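Local atomic coordinates of regulatory protein (Pseudomonas aeruginosa, PDB entry 5J2Y), a protein that binds promoter DNA as a helix-turn-helix repressor and global regulator in the quorum-sensing circuit of Pseudomonas aeruginosa. Residues 18-23 with 28-33; 32-37 with 59-64; 42-45 with 49-52. All coordinates share one frame; numbering follows the deposited sequence.

Contact 1: 18-23 with 28-33. With nucleotides of chain C.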
loop_
_atom_site.group_PDB
_atom_site.type_symbol
_atom_site.label_atom_id
_atom_site.label_comp_id
_atom_site.label_asym_id
_atom_site.label_seq_id
_atom_site.Cartn_x
_atom_site.Cartn_y
_atom_site.Cartn_z
ATOM N N ALA A 18 1.341 -5.277 -7.549
ATOM C CA ALA A 18 2.195 -6.425 -7.878
ATOM C C ALA A 18 2.769 -7.122 -6.644
ATOM O O ALA A 18 2.898 -8.332 -6.615
ATOM C CB ALA A 18 3.323 -5.974 -8.784
ATOM N N THR A 19 3.156 -6.350 -5.632
ATOM C CA THR A 19 3.670 -6.924 -4.380
ATOM C C THR A 19 2.583 -7.779 -3.750
ATOM O O THR A 19 2.773 -8.960 -3.479
ATOM C CB THR A 19 4.056 -5.814 -3.381
ATOM O OG1 THR A 19 5.022 -4.946 -3.975
ATOM C CG2 THR A 19 4.630 -6.394 -2.093
ATOM N N ARG A 20 1.441 -7.141 -3.549
ATOM C CA ARG A 20 0.252 -7.723 -2.894
ATOM C C ARG A 20 -0.180 -9.002 -3.577
ATOM O O ARG A 20 -0.431 -9.995 -2.922
ATOM C CB ARG A 20 -0.904 -6.685 -2.931
ATOM C CG ARG A 20 -2.299 -7.221 -2.671
ATOM C CD ARG A 20 -3.362 -6.129 -2.701
ATOM N NE ARG A 20 -3.947 -5.829 -4.012
ATOM C CZ ARG A 20 -4.740 -6.661 -4.727
ATOM N NH1 ARG A 20 -4.973 -7.904 -4.333
ATOM N NH2 ARG A 20 -5.298 -6.252 -5.870
ATOM N N THR A 21 -0.333 -8.926 -4.896
ATOM C CA THR A 21 -0.621 -10.082 -5.769
ATOM C C THR A 21 0.389 -11.217 -5.542
ATOM O O THR A 21 0.020 -12.369 -5.298
ATOM C CB THR A 21 -0.628 -9.591 -7.231
ATOM O OG1 THR A 21 -1.773 -8.758 -7.436
ATOM C CG2 THR A 21 -0.651 -10.725 -8.258
ATOM N N ALA A 22 1.669 -10.867 -5.575
ATOM C CA ALA A 22 2.730 -11.852 -5.375
ATOM C C ALA A 22 2.692 -12.488 -4.016
ATOM O O ALA A 22 3.169 -13.599 -3.862
ATOM C CB ALA A 22 4.106 -11.233 -5.622
ATOM N N ARG A 23 2.138 -11.792 -3.020
ATOM C CA ARG A 23 2.011 -12.353 -1.665
ATOM C C ARG A 23 0.653 -13.007 -1.447
ATOM O O ARG A 23 0.345 -13.495 -0.341
ATOM C CB ARG A 23 2.249 -11.271 -0.629
ATOM C CG ARG A 23 3.648 -10.711 -0.696
ATOM C CD ARG A 23 3.704 -9.437 0.099
ATOM N NE ARG A 23 3.462 -9.754 1.499
ATOM C CZ ARG A 23 3.215 -8.853 2.422
ATOM N NH1 ARG A 23 3.019 -9.241 3.672
ATOM N NH2 ARG A 23 3.143 -7.580 2.066
ATOM N N GLU A 28 -8.120 -5.849 1.048
ATOM C CA GLU A 28 -8.461 -5.551 2.444
ATOM C C GLU A 28 -7.257 -5.789 3.319
ATOM O O GLU A 28 -6.928 -4.952 4.167
ATOM C CB GLU A 28 -9.621 -6.443 2.912
ATOM C CG GLU A 28 -10.051 -6.349 4.394
ATOM C CD GLU A 28 -10.358 -4.936 4.898
ATOM O OE1 GLU A 28 -10.865 -4.105 4.110
ATOM O OE2 GLU A 28 -10.103 -4.666 6.104
ATOM N N THR A 29 -6.611 -6.945 3.109
ATOM C CA THR A 29 -5.517 -7.382 3.969
ATOM C C THR A 29 -4.357 -6.398 3.788
ATOM O O THR A 29 -3.834 -5.858 4.724
ATOM C CB THR A 29 -5.073 -8.836 3.625
ATOM O OG1 THR A 29 -6.110 -9.778 3.965
ATOM C CG2 THR A 29 -3.852 -9.223 4.387
ATOM N N PHE A 30 -4.021 -6.123 2.545
ATOM C CA PHE A 30 -2.862 -5.317 2.223
ATOM C C PHE A 30 -3.049 -3.840 2.604
ATOM O O PHE A 30 -2.227 -3.242 3.338
ATOM C CB PHE A 30 -2.587 -5.450 0.742
ATOM C CG PHE A 30 -1.393 -4.662 0.279
ATOM C CD1 PHE A 30 -0.104 -5.180 0.387
ATOM C CD2 PHE A 30 -1.563 -3.445 -0.279
ATOM C CE1 PHE A 30 0.975 -4.475 -0.063
ATOM C CE2 PHE A 30 -0.496 -2.729 -0.718
ATOM C CZ PHE A 30 0.783 -3.223 -0.600
ATOM N N TRP A 31 -4.160 -3.256 2.181
ATOM C CA TRP A 31 -4.331 -1.825 2.395
ATOM C C TRP A 31 -4.648 -1.420 3.835
ATOM O O TRP A 31 -4.304 -0.314 4.262
ATOM C CB TRP A 31 -5.356 -1.294 1.454
ATOM C CG TRP A 31 -4.853 -1.278 0.132
ATOM C CD1 TRP A 31 -5.104 -2.190 -0.860
ATOM C CD2 TRP A 31 -3.966 -0.305 -0.424
ATOM N NE1 TRP A 31 -4.421 -1.843 -2.010
ATOM C CE2 TRP A 31 -3.731 -0.680 -1.769
ATOM C CE3 TRP A 31 -3.347 0.850 0.087
ATOM C CZ2 TRP A 31 -2.938 0.056 -2.611
ATOM C CZ3 TRP A 31 -2.541 1.571 -0.728
ATOM C CH2 TRP A 31 -2.332 1.172 -2.089
ATOM N N SER A 32 -5.218 -2.346 4.596
ATOM C CA SER A 32 -5.605 -2.025 5.955
ATOM C C SER A 32 -4.426 -1.930 6.902
ATOM O O SER A 32 -4.561 -1.315 7.946
ATOM C CB SER A 32 -6.692 -2.993 6.482
ATOM O OG SER A 32 -6.221 -4.321 6.480
ATOM N N ARG A 33 -3.263 -2.492 6.546
ATOM C CA ARG A 33 -2.033 -2.282 7.364
ATOM C C ARG A 33 -1.687 -0.825 7.486
ATOM O O ARG A 33 -0.975 -0.457 8.414
ATOM C CB ARG A 33 -0.796 -2.949 6.760
ATOM C CG ARG A 33 -0.934 -4.430 6.561
ATOM C CD ARG A 33 0.416 -5.101 6.450
ATOM N NE ARG A 33 0.200 -6.552 6.471
ATOM C CZ ARG A 33 0.115 -7.321 5.379
ATOM N NH1 ARG A 33 0.305 -6.812 4.172
ATOM N NH2 ARG A 33 -0.123 -8.620 5.497
ATOM P P DT C 7 -8.890 -8.792 -4.363
ATOM O OP1 DT C 7 -7.644 -8.998 -5.140
ATOM O OP2 DT C 7 -8.813 -8.212 -2.987
ATOM O "O5'" DT C 7 -9.897 -7.936 -5.231
ATOM C "C5'" DT C 7 -10.134 -8.257 -6.601
ATOM C "C4'" DT C 7 -11.122 -7.284 -7.201
ATOM O "O4'" DT C 7 -12.394 -7.373 -6.521
ATOM C "C3'" DT C 7 -10.728 -5.807 -7.160
ATOM O "O3'" DT C 7 -10.925 -5.351 -8.494
ATOM C "C2'" DT C 7 -11.728 -5.181 -6.201
ATOM C "C1'" DT C 7 -12.932 -6.068 -6.389
ATOM N N1 DT C 7 -13.893 -6.097 -5.274
ATOM C C2 DT C 7 -15.212 -5.869 -5.568
ATOM O O2 DT C 7 -15.599 -5.566 -6.682
ATOM N N3 DT C 7 -16.064 -5.986 -4.500
ATOM C C4 DT C 7 -15.730 -6.305 -3.197
ATOM O O4 DT C 7 -16.604 -6.373 -2.339
ATOM C C5 DT C 7 -14.329 -6.548 -2.964
ATOM C C7 DT C 7 -13.873 -6.889 -1.582
ATOM C C6 DT C 7 -13.492 -6.453 -4.004
#

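Contact 2: 32-37 with 59-64. With nucleotides of chain F.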
loop_
_atom_site.group_PDB
_atom_site.type_symbol
_atom_site.label_atom_id
_atom_site.label_comp_id
_atom_site.label_asym_id
_atom_site.label_seq_id
_atom_site.Cartn_x
_atom_site.Cartn_y
_atom_site.Cartn_z
ATOM N N SER A 32 -5.218 -2.346 4.596
ATOM C CA SER A 32 -5.605 -2.025 5.955
ATOM C C SER A 32 -4.426 -1.930 6.902
ATOM O O SER A 32 -4.561 -1.315 7.946
ATOM C CB SER A 32 -6.692 -2.993 6.482
ATOM O OG SER A 32 -6.221 -4.321 6.480
ATOM N N ARG A 33 -3.263 -2.492 6.546
ATOM C CA ARG A 33 -2.033 -2.282 7.364
ATOM C C ARG A 33 -1.687 -0.825 7.486
ATOM O O ARG A 33 -0.975 -0.457 8.414
ATOM C CB ARG A 33 -0.796 -2.949 6.760
ATOM C CG ARG A 33 -0.934 -4.430 6.561
ATOM C CD ARG A 33 0.416 -5.101 6.450
ATOM N NE ARG A 33 0.200 -6.552 6.471
ATOM C CZ ARG A 33 0.115 -7.321 5.379
ATOM N NH1 ARG A 33 0.305 -6.812 4.172
ATOM N NH2 ARG A 33 -0.123 -8.620 5.497
ATOM N N PHE A 34 -2.127 -0.029 6.496
ATOM C CA PHE A 34 -1.897 1.416 6.438
ATOM C C PHE A 34 -3.120 2.230 6.903
ATOM O O PHE A 34 -3.095 3.444 6.880
ATOM C CB PHE A 34 -1.520 1.846 4.993
ATOM C CG PHE A 34 -0.397 1.038 4.390
ATOM C CD1 PHE A 34 0.915 1.259 4.772
ATOM C CD2 PHE A 34 -0.649 0.085 3.420
ATOM C CE1 PHE A 34 1.941 0.526 4.227
ATOM C CE2 PHE A 34 0.373 -0.675 2.890
ATOM C CZ PHE A 34 1.676 -0.438 3.290
ATOM N N GLY A 35 -4.202 1.553 7.292
ATOM C CA GLY A 35 -5.437 2.239 7.638
ATOM C C GLY A 35 -6.185 2.754 6.423
ATOM O O GLY A 35 -6.924 3.731 6.497
ATOM N N ILE A 36 -5.985 2.085 5.300
ATOM C CA ILE A 36 -6.605 2.457 4.055
ATOM C C ILE A 36 -7.663 1.397 3.733
ATOM O O ILE A 36 -7.402 0.204 3.766
ATOM C CB ILE A 36 -5.541 2.550 2.953
ATOM C CG1 ILE A 36 -4.632 3.737 3.224
ATOM C CG2 ILE A 36 -6.156 2.752 1.570
ATOM C CD1 ILE A 36 -3.337 3.715 2.411
ATOM N N SER A 37 -8.851 1.846 3.387
ATOM C CA SER A 37 -9.944 0.958 3.112
ATOM C C SER A 37 -9.755 0.215 1.768
ATOM O O SER A 37 -9.022 0.656 0.863
ATOM C CB SER A 37 -11.212 1.764 3.047
ATOM O OG SER A 37 -11.169 2.647 1.903
ATOM N N HIS A 59 6.290 3.620 -0.489
ATOM C CA HIS A 59 7.730 3.629 -0.797
ATOM C C HIS A 59 8.579 2.938 0.281
ATOM O O HIS A 59 9.299 1.978 0.021
ATOM C CB HIS A 59 8.238 5.039 -0.995
ATOM C CG HIS A 59 9.708 5.090 -1.199
ATOM N ND1 HIS A 59 10.325 4.620 -2.339
ATOM C CD2 HIS A 59 10.698 5.495 -0.376
ATOM C CE1 HIS A 59 11.629 4.781 -2.226
ATOM N NE2 HIS A 59 11.881 5.301 -1.039
ATOM N N PHE A 60 8.432 3.392 1.505
ATOM C CA PHE A 60 9.236 2.841 2.589
ATOM C C PHE A 60 8.906 1.389 2.890
ATOM O O PHE A 60 9.771 0.619 3.327
ATOM C CB PHE A 60 9.074 3.702 3.846
ATOM C CG PHE A 60 9.682 5.063 3.703
ATOM C CD1 PHE A 60 11.057 5.203 3.421
ATOM C CD2 PHE A 60 8.913 6.217 3.860
ATOM C CE1 PHE A 60 11.625 6.462 3.289
ATOM C CE2 PHE A 60 9.492 7.479 3.743
ATOM C CZ PHE A 60 10.832 7.603 3.454
ATOM N N TYR A 61 7.647 1.031 2.687
ATOM C CA TYR A 61 7.212 -0.344 2.878
ATOM C C TYR A 61 7.793 -1.318 1.851
ATOM O O TYR A 61 8.308 -2.370 2.192
ATOM C CB TYR A 61 5.688 -0.417 2.797
ATOM C CG TYR A 61 5.129 -1.795 3.046
ATOM C CD1 TYR A 61 5.124 -2.358 4.303
ATOM C CD2 TYR A 61 4.590 -2.544 1.995
ATOM C CE1 TYR A 61 4.572 -3.627 4.535
ATOM C CE2 TYR A 61 4.060 -3.799 2.211
ATOM C CZ TYR A 61 4.039 -4.336 3.480
ATOM O OH TYR A 61 3.520 -5.612 3.651
ATOM N N ILE A 62 7.654 -0.963 0.595
ATOM C CA ILE A 62 8.104 -1.798 -0.514
ATOM C C ILE A 62 9.635 -2.023 -0.492
ATOM O O ILE A 62 10.106 -3.151 -0.649
ATOM C CB ILE A 62 7.617 -1.180 -1.837
ATOM C CG1 ILE A 62 6.150 -1.517 -2.018
ATOM C CG2 ILE A 62 8.380 -1.722 -3.028
ATOM C CD1 ILE A 62 5.427 -0.544 -2.906
ATOM N N GLU A 63 10.398 -0.982 -0.189
ATOM C CA GLU A 63 11.854 -1.127 -0.046
ATOM C C GLU A 63 12.281 -1.884 1.256
ATOM O O GLU A 63 13.449 -2.181 1.472
ATOM C CB GLU A 63 12.530 0.227 -0.257
ATOM C CG GLU A 63 12.563 1.101 0.975
ATOM C CD GLU A 63 13.400 2.395 0.803
ATOM O OE1 GLU A 63 13.677 3.116 1.827
ATOM O OE2 GLU A 63 13.799 2.685 -0.355
ATOM N N GLY A 64 11.323 -2.279 2.084
ATOM C CA GLY A 64 11.606 -3.105 3.267
ATOM C C GLY A 64 11.933 -2.316 4.514
ATOM O O GLY A 64 12.296 -2.881 5.519
ATOM P P DT F 17 -10.681 5.734 4.091
ATOM O OP1 DT F 17 -10.028 5.613 5.414
ATOM O OP2 DT F 17 -10.065 5.063 2.909
ATOM O "O5'" DT F 17 -12.201 5.300 4.291
ATOM C "C5'" DT F 17 -13.090 6.186 5.019
ATOM C "C4'" DT F 17 -14.541 5.835 4.772
ATOM O "O4'" DT F 17 -14.969 6.352 3.490
ATOM C "C3'" DT F 17 -14.864 4.334 4.756
ATOM O "O3'" DT F 17 -16.005 4.132 5.598
ATOM C "C2'" DT F 17 -15.186 4.049 3.298
ATOM C "C1'" DT F 17 -15.770 5.376 2.850
ATOM N N1 DT F 17 -15.739 5.644 1.401
ATOM C C2 DT F 17 -16.870 6.159 0.809
ATOM O O2 DT F 17 -17.900 6.390 1.425
ATOM N N3 DT F 17 -16.751 6.404 -0.535
ATOM C C4 DT F 17 -15.639 6.182 -1.329
ATOM O O4 DT F 17 -15.682 6.438 -2.531
ATOM C C5 DT F 17 -14.489 5.647 -0.642
ATOM C C7 DT F 17 -13.238 5.383 -1.420
ATOM C C6 DT F 17 -14.596 5.404 0.670
#

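Contact 3: 42-45 with 49-52. With nucleotides of chain C.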
loop_
_atom_site.group_PDB
_atom_site.type_symbol
_atom_site.label_atom_id
_atom_site.label_comp_id
_atom_site.label_asym_id
_atom_site.label_seq_id
_atom_site.Cartn_x
_atom_site.Cartn_y
_atom_site.Cartn_z
ATOM N N SER A 42 -8.685 -0.048 -4.038
ATOM C CA SER A 42 -9.096 -0.394 -5.416
ATOM C C SER A 42 -8.931 0.788 -6.334
ATOM O O SER A 42 -8.436 0.663 -7.460
ATOM C CB SER A 42 -10.564 -0.818 -5.481
ATOM O OG SER A 42 -11.017 -0.916 -6.848
ATOM N N ARG A 43 -9.368 1.944 -5.876
ATOM C CA ARG A 43 -9.250 3.138 -6.726
ATOM C C ARG A 43 -7.784 3.510 -6.962
ATOM O O ARG A 43 -7.424 3.878 -8.076
ATOM C CB ARG A 43 -10.033 4.279 -6.150
ATOM C CG ARG A 43 -11.528 3.978 -6.088
ATOM C CD ARG A 43 -12.386 5.170 -5.642
ATOM N NE ARG A 43 -13.591 5.345 -6.486
ATOM C CZ ARG A 43 -14.857 5.202 -6.088
ATOM N NH1 ARG A 43 -15.153 4.882 -4.837
ATOM N NH2 ARG A 43 -15.850 5.401 -6.951
ATOM N N PHE A 44 -6.915 3.346 -5.959
ATOM C CA PHE A 44 -5.459 3.633 -6.168
ATOM C C PHE A 44 -4.807 2.686 -7.196
ATOM O O PHE A 44 -4.079 3.101 -8.056
ATOM C CB PHE A 44 -4.675 3.529 -4.845
ATOM C CG PHE A 44 -5.031 4.580 -3.823
ATOM C CD1 PHE A 44 -5.463 5.841 -4.196
ATOM C CD2 PHE A 44 -4.829 4.333 -2.491
ATOM C CE1 PHE A 44 -5.735 6.810 -3.247
ATOM C CE2 PHE A 44 -5.051 5.306 -1.530
ATOM C CZ PHE A 44 -5.524 6.548 -1.901
ATOM N N GLU A 45 -5.070 1.400 -7.052
ATOM C CA GLU A 45 -4.535 0.366 -7.945
ATOM C C GLU A 45 -4.992 0.504 -9.410
ATOM O O GLU A 45 -4.441 -0.153 -10.287
ATOM C CB GLU A 45 -4.917 -1.019 -7.443
ATOM C CG GLU A 45 -4.187 -1.448 -6.214
ATOM C CD GLU A 45 -4.558 -2.832 -5.726
ATOM O OE1 GLU A 45 -5.266 -3.557 -6.469
ATOM O OE2 GLU A 45 -4.133 -3.195 -4.595
ATOM N N ASN A 49 -5.437 9.384 -8.289
ATOM C CA ASN A 49 -4.313 10.103 -7.717
ATOM C C ASN A 49 -3.936 9.603 -6.312
ATOM O O ASN A 49 -4.735 9.638 -5.386
ATOM C CB ASN A 49 -4.591 11.603 -7.638
ATOM C CG ASN A 49 -3.332 12.385 -7.280
ATOM O OD1 ASN A 49 -3.212 12.961 -6.179
ATOM N ND2 ASN A 49 -2.366 12.385 -8.200
ATOM N N LEU A 50 -2.697 9.169 -6.182
ATOM C CA LEU A 50 -2.165 8.697 -4.940
ATOM C C LEU A 50 -1.710 9.923 -4.149
ATOM O O LEU A 50 -0.810 10.606 -4.565
ATOM C CB LEU A 50 -0.993 7.791 -5.236
ATOM C CG LEU A 50 -0.532 6.843 -4.146
ATOM C CD1 LEU A 50 -1.655 5.866 -3.758
ATOM C CD2 LEU A 50 0.721 6.082 -4.549
ATOM N N PRO A 51 -2.360 10.237 -3.031
ATOM C CA PRO A 51 -1.879 11.351 -2.234
ATOM C C PRO A 51 -0.424 11.140 -1.740
ATOM O O PRO A 51 0.015 10.016 -1.520
ATOM C CB PRO A 51 -2.832 11.374 -1.044
ATOM C CG PRO A 51 -3.906 10.399 -1.334
ATOM C CD PRO A 51 -3.399 9.458 -2.349
ATOM N N PHE A 52 0.320 12.223 -1.577
ATOM C CA PHE A 52 1.748 12.101 -1.337
ATOM C C PHE A 52 2.079 11.312 -0.057
ATOM O O PHE A 52 2.896 10.401 -0.076
ATOM C CB PHE A 52 2.406 13.467 -1.398
ATOM C CG PHE A 52 3.905 13.417 -1.430
ATOM C CD1 PHE A 52 4.582 12.940 -2.542
ATOM C CD2 PHE A 52 4.656 13.834 -0.316
ATOM C CE1 PHE A 52 5.976 12.885 -2.561
ATOM C CE2 PHE A 52 6.033 13.792 -0.338
ATOM C CZ PHE A 52 6.693 13.326 -1.465
ATOM P P DA C 8 -10.544 -3.874 -8.915
ATOM O OP1 DA C 8 -9.804 -3.958 -10.182
ATOM O OP2 DA C 8 -9.946 -3.189 -7.748
ATOM O "O5'" DA C 8 -11.963 -3.196 -9.185
ATOM C "C5'" DA C 8 -13.029 -3.968 -9.736
ATOM C "C4'" DA C 8 -14.252 -3.128 -10.025
ATOM O "O4'" DA C 8 -15.155 -3.189 -8.904
ATOM C "C3'" DA C 8 -14.047 -1.644 -10.296
ATOM O "O3'" DA C 8 -15.085 -1.333 -11.232
ATOM C "C2'" DA C 8 -14.251 -1.011 -8.925
ATOM C "C1'" DA C 8 -15.314 -1.909 -8.304
ATOM N N9 DA C 8 -15.215 -2.111 -6.868
ATOM C C8 DA C 8 -14.093 -2.380 -6.127
ATOM N N7 DA C 8 -14.337 -2.601 -4.859
ATOM C C5 DA C 8 -15.719 -2.496 -4.765
ATOM C C6 DA C 8 -16.603 -2.627 -3.686
ATOM N N6 DA C 8 -16.217 -2.907 -2.439
ATOM N N1 DA C 8 -17.919 -2.453 -3.930
ATOM C C2 DA C 8 -18.309 -2.174 -5.175
ATOM N N3 DA C 8 -17.573 -2.032 -6.274
ATOM C C4 DA C 8 -16.273 -2.212 -5.998
ATOM P P DG C 10 -19.844 4.649 -11.124
ATOM O OP1 DG C 10 -20.025 4.487 -12.570
ATOM O OP2 DG C 10 -18.749 5.529 -10.641
ATOM O "O5'" DG C 10 -21.188 5.162 -10.447
ATOM C "C5'" DG C 10 -22.269 4.257 -10.177
ATOM C "C4'" DG C 10 -23.141 4.769 -9.053
ATOM O "O4'" DG C 10 -22.606 4.343 -7.778
ATOM C "C3'" DG C 10 -23.317 6.284 -8.949
ATOM O "O3'" DG C 10 -24.654 6.483 -8.481
ATOM C "C2'" DG C 10 -22.295 6.680 -7.899
ATOM C "C1'" DG C 10 -22.261 5.464 -6.979
ATOM N N9 DG C 10 -20.954 5.193 -6.395
ATOM C C8 DG C 10 -19.746 5.198 -7.048
ATOM N N7 DG C 10 -18.744 4.896 -6.269
ATOM C C5 DG C 10 -19.325 4.674 -5.030
ATOM C C6 DG C 10 -18.737 4.312 -3.789
ATOM O O6 DG C 10 -17.544 4.111 -3.528
ATOM N N1 DG C 10 -19.694 4.180 -2.790
ATOM C C2 DG C 10 -21.042 4.390 -2.956
ATOM N N2 DG C 10 -21.805 4.221 -1.871
ATOM N N3 DG C 10 -21.600 4.728 -4.104
ATOM C C4 DG C 10 -20.690 4.846 -5.093
ATOM P P DT C 9 -15.185 0.120 -11.912
ATOM O OP1 DT C 9 -15.681 -0.053 -13.299
ATOM O OP2 DT C 9 -13.904 0.826 -11.682
ATOM O "O5'" DT C 9 -16.343 0.827 -11.081
ATOM C "C5'" DT C 9 -17.659 0.256 -11.068
ATOM C "C4'" DT C 9 -18.595 1.091 -10.225
ATOM O "O4'" DT C 9 -18.468 0.719 -8.834
ATOM C "C3'" DT C 9 -18.385 2.607 -10.289
ATOM O "O3'" DT C 9 -19.676 3.194 -10.479
ATOM C "C2'" DT C 9 -17.812 2.954 -8.922
ATOM C "C1'" DT C 9 -18.459 1.898 -8.046
ATOM N N1 DT C 9 -17.771 1.590 -6.787
ATOM C C2 DT C 9 -18.556 1.345 -5.686
ATOM O O2 DT C 9 -19.772 1.397 -5.716
ATOM N N3 DT C 9 -17.861 1.048 -4.540
ATOM C C4 DT C 9 -16.494 0.946 -4.400
ATOM O O4 DT C 9 -16.015 0.647 -3.312
ATOM C C5 DT C 9 -15.730 1.206 -5.598
ATOM C C7 DT C 9 -14.238 1.135 -5.536
ATOM C C6 DT C 9 -16.398 1.518 -6.716
#

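Contact 1: 18-23 with 28-33
Arg20 sets CB over one face of the Phe30 ring, while its CG and CD run past the ring's root, and this packing holds helix 9-22 against helix 27-32. Arg20 CB sits 3.9 Å from the centroid of the Phe30 ring in a CH-pi contact, and Arg20 CD reaches Phe30 CB at 3.6 Å. With CG of Phe30 trans to its backbone N (chi1 -180°), the ring is thrown toward helix 9-22, where it meets the Arg20 stem.

Polar contacts take over at the tip. Arg20 NH1 donates a bent hydrogen bond (3.0 Å, 140°) to OP1 of DT7 of chain C, an oxygen near the guanidinium plane, at its edge. NE of Arg20 makes a salt bridge to Glu45, which also accepts from Trp31 NE1, so an acid of helix 38-45 steadies the phosphate-binding group.

Charge dominates the other end. In one of two modelled conformers of Arg23, its NH2 lies 3.6 Å from Arg33 NH1, the guanidinium planes 17° apart, and also bonds to Tyr61 OH.

Glu25, with one oxygen for each arginine, and Asp68, bridged to Arg23, probably let the two groups lie close, while Arg20 is hydrophobic along its stem and ionic at its DNA-facing tip.

Contact 2: 32-37 with 59-64
Phe34 drives its ring edge into the face of Tyr61, a T-shaped pair with planes at 86° and centroids 5.2 Å apart. The leading atom is Phe34 CZ, which stands 3.7 Å from Tyr61 CG, nearer the CB end of the tyrosine ring than its hydroxyl. Tyr61 presents that face because its CG is trans to the backbone N (chi1 -177°), which swings the ring toward the 32-37 segment.

The polar neighbours gather at the far end of the tyrosine. Arg33 NH1 comes to 3.5 Å from Tyr61 OH, a hydroxyl that also bonds to Asp68, and Arg33 itself is held by Glu25.

Backbone bonds shape both segments: Gly35 and Gly64, each with positive phi, close Schellman motifs after their helices. Ser37, the N-cap of helix 38-45, uses OG for both the cap, weakly to Cys40 N, and the DNA, its OG donating a hydrogen bond of 2.8 Å to OP2 of DT17 of chain F, with a weak bond from Ser37 N to the same oxygen.

The aromatic pair thus ties the turn between helices 27-32 and 38-45 to the last turn of helix 52-62; Phe30 of helix 27-32 packs on Tyr61, and Leu71 of helix 68-75 touches the side chains of Phe34 and Tyr61.

Contact 3: 42-45 with 49-52
Phe44 meets Leu50 and Pro51 where helix 38-45, the recognition helix of the helix-turn-helix, gives way to the loop leading into helix 52-62. Followed outward, the phenylalanine begins with CB, 4.0 Å from Leu50 CD1. Its CG lies trans to the carbonyl carbon (chi1 -66°), and there the same methyl closes in, Phe44 CG to Leu50 CD1 being 3.6 Å. This methyl stands over one face of the ring, 17° off the normal, in a CH-pi contact that spans CG, CD1 and CD2. Farther out the company changes: Phe44 CE1 comes near both Asn49 O and Pro51 CD, and the tip, Phe44 CZ, rests 3.6 Å from Pro51 CD. Pro51 is the N-cap residue of helix 52-62, so the outer end of the ring abuts the start of that helix. Leu50 goes on to touch Tyr55 and Leu58 of helix 52-62 and Met12 of helix 9-22, and Phe44 packs on Ala13, which joins the loop to the interior.

The two residues before Phe44 serve the DNA. Ser42 OG donates a hydrogen bond of 2.7 Å to OP2 of DA8 of chain C. Arg43 reaches into the major groove, its guanidinium lying with one face over the thymine of DT9 of chain C and its edge toward DG10 of chain C. It reads that guanine with a bidentate pair, Arg43 NH1 to O6 of DG10 of chain C at 2.8 Å and, nearly straight at 172°, Arg43 NH2 to N7 of DG10 of chain C at 3.0 Å.

Overall arrangement
All three contacts belong to the helix-turn-helix fold. Contact 1 is buried and contacts 2 and 3 partly so, although contact 2 lies closest to the centre of the chain. Contacts 1 and 2 share Arg33, whereas Glu45 ties contact 3 to contact 1. Between contacts 2 and 3 there is mainly packing, Ile36 against Phe44. Helix 52-62 takes part in contact 2 and begins at the end of contact 3. Contact 1 mixes apolar stems with charge, contact 2 rests on an aromatic pair, and contact 3 is mostly apolar across its segments, with one backbone carbonyl at the ring. Each also carries a DNA contact: phosphate in contacts 1 and 2, phosphate and bases in contact 3.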